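Local coordinates for protein phosphopantetheine adenylyltransferase (PDB 3DO8) that probably transfers an adenylyl group reversibly from ATP to 4'-phosphopantetheine, giving dephospho-CoA and pyrophosphate in coenzyme A biosynthesis, at residues 14-18 with 133-138. Sequence-based numbering, arbitrary orientation.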
loop_
_atom_site.group_PDB
_atom_site.type_symbol
_atom_site.label_atom_id
_atom_site.label_comp_id
_atom_site.label_asym_id
_atom_site.label_seq_id
_atom_site.Cartn_x
_atom_site.Cartn_y
_atom_site.Cartn_z
ATOM N N GLU A 14 4.098 6.742 -14.394
ATOM C CA GLU A 14 4.851 6.502 -13.170
ATOM C C GLU A 14 3.920 6.093 -12.024
ATOM O O GLU A 14 4.277 5.258 -11.192
ATOM C CB GLU A 14 5.701 7.732 -12.797
ATOM C CG GLU A 14 6.416 7.588 -11.444
ATOM C CD GLU A 14 7.256 6.302 -11.330
ATOM O OE1 GLU A 14 7.897 5.909 -12.350
ATOM O OE2 GLU A 14 7.300 5.688 -10.226
ATOM N N GLY A 15 2.709 6.636 -12.021
ATOM C CA GLY A 15 1.696 6.223 -11.060
ATOM C C GLY A 15 1.384 4.739 -11.156
ATOM O O GLY A 15 1.368 4.005 -10.148
ATOM N N HIS A 16 1.117 4.273 -12.381
ATOM C CA HIS A 16 0.846 2.858 -12.599
ATOM C C HIS A 16 2.030 2.022 -12.117
ATOM O O HIS A 16 1.865 0.941 -11.544
ATOM C CB HIS A 16 0.610 2.494 -14.056
ATOM C CG HIS A 16 -0.556 3.171 -14.698
ATOM N ND1 HIS A 16 -1.859 3.040 -14.257
ATOM C CD2 HIS A 16 -0.607 3.941 -15.809
ATOM C CE1 HIS A 16 -2.653 3.731 -15.065
ATOM N NE2 HIS A 16 -1.914 4.301 -15.996
ATOM N N LYS A 17 3.240 2.476 -12.407
ATOM C CA LYS A 17 4.421 1.755 -11.983
ATOM C C LYS A 17 4.530 1.642 -10.462
ATOM O O LYS A 17 4.962 0.596 -9.937
ATOM C CB LYS A 17 5.657 2.323 -12.641
ATOM C CG LYS A 17 5.554 2.222 -14.168
ATOM C CD LYS A 17 6.745 2.867 -14.869
ATOM C CE LYS A 17 6.597 2.848 -16.372
ATOM N NZ LYS A 17 7.738 3.511 -17.104
ATOM N N LYS A 18 4.077 2.668 -9.738
ATOM C CA LYS A 18 4.057 2.564 -8.278
ATOM C C LYS A 18 3.053 1.514 -7.831
ATOM O O LYS A 18 3.335 0.709 -6.937
ATOM C CB LYS A 18 3.757 3.899 -7.631
ATOM C CG LYS A 18 4.847 4.942 -7.827
ATOM C CD LYS A 18 4.444 6.327 -7.335
ATOM C CE LYS A 18 5.675 7.243 -7.236
ATOM N NZ LYS A 18 5.251 8.566 -6.715
ATOM N N SER A 133 8.552 12.731 -6.668
ATOM C CA SER A 133 8.490 11.744 -5.586
ATOM C C SER A 133 9.860 11.105 -5.405
ATOM O O SER A 133 10.670 11.059 -6.349
ATOM C CB SER A 133 7.411 10.679 -5.815
ATOM O OG SER A 133 7.558 10.049 -7.072
ATOM N N THR A 134 10.129 10.669 -4.175
ATOM C CA THR A 134 11.374 9.992 -3.838
ATOM C C THR A 134 11.502 8.764 -4.742
ATOM O O THR A 134 10.489 8.167 -5.154
ATOM C CB THR A 134 11.395 9.511 -2.365
ATOM O OG1 THR A 134 10.189 8.794 -2.101
ATOM C CG2 THR A 134 11.508 10.667 -1.384
ATOM N N ARG A 135 12.746 8.388 -5.026
ATOM C CA ARG A 135 13.018 7.249 -5.881
ATOM C C ARG A 135 12.563 5.987 -5.160
ATOM O O ARG A 135 12.681 5.885 -3.925
ATOM C CB ARG A 135 14.505 7.155 -6.220
ATOM C CG ARG A 135 14.830 6.011 -7.180
ATOM C CD ARG A 135 16.212 6.175 -7.839
ATOM N NE ARG A 135 16.326 5.384 -9.074
ATOM C CZ ARG A 135 16.004 5.799 -10.305
ATOM N NH1 ARG A 135 15.543 7.031 -10.529
ATOM N NH2 ARG A 135 16.154 4.965 -11.335
ATOM N N ILE A 136 11.989 5.061 -5.929
ATOM C CA ILE A 136 11.668 3.732 -5.436
ATOM C C ILE A 136 12.454 2.715 -6.259
ATOM O O ILE A 136 12.379 2.707 -7.495
ATOM C CB ILE A 136 10.179 3.393 -5.569
ATOM C CG1 ILE A 136 9.315 4.320 -4.701
ATOM C CG2 ILE A 136 9.950 1.944 -5.177
ATOM C CD1 ILE A 136 7.900 4.502 -5.229
ATOM N N LYS A 137 13.207 1.863 -5.573
ATOM C CA LYS A 137 13.918 0.784 -6.234
ATOM C C LYS A 137 12.930 -0.336 -6.585
ATOM O O LYS A 137 12.451 -1.057 -5.699
ATOM C CB LYS A 137 15.045 0.280 -5.335
ATOM C CG LYS A 137 16.095 1.363 -5.044
ATOM C CD LYS A 137 17.210 1.397 -6.082
ATOM C CE LYS A 137 18.209 0.265 -5.863
ATOM N NZ LYS A 137 19.533 0.539 -6.500
ATOM N N ARG A 138 12.610 -0.449 -7.879
ATOM C CA ARG A 138 11.693 -1.488 -8.373
ATOM C C ARG A 138 12.319 -2.859 -8.293
ATOM O O ARG A 138 13.504 -3.032 -8.565
ATOM C CB ARG A 138 11.310 -1.262 -9.839
ATOM C CG ARG A 138 10.720 0.082 -10.146
ATOM C CD ARG A 138 9.765 0.521 -9.080
ATOM N NE ARG A 138 8.941 1.635 -9.541
ATOM C CZ ARG A 138 8.042 2.274 -8.795
ATOM N NH1 ARG A 138 7.835 1.942 -7.519
ATOM N NH2 ARG A 138 7.356 3.261 -9.331
#
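The guanidinium of R138 lies against the first turn of helix 14-27 with K17 O over the centre of one face, 3.6 Å above its plane. K18 CG sits at the edge, in that plane, and the carboxylate of E14 also meets the edge, its plane turned only 8° from the guanidinium. One short salt bridge joins the two groups, E14 OE2 to R138 NH2 at 2.6 Å. Arginine suits its place because a flat group can offer an edge to the acid while a carbonyl covers its face; glutamate because its chain, bent about CB-CG (chi2 53°), swings the acid toward the arginine. R138 NH1 has a second, weak and long ion pair with D21. Residues 13-16, HEGH, form the HIGH-type motif of the nucleotidyltransferases, here at the start of the helix that follows the first strand of a Rossmann-like parallel sheet; the loop after strand 116-121 packs beside it. K18 reaches along that loop with its chain extended beyond CG, and its ammonium donates to the small hydroxyl of S133 (NZ to OG 2.8 Å). Its methylenes cross I136 at about a right angle, CG 4.0 Å from I136 CD1, so a long aliphatic stem with a polar end fits both neighbours. Shortening K18 to alanine would probably leave S133 OG without this donor and open a gap beside I136 CD1. Y89 of the second subunit also packs on I136 and R138.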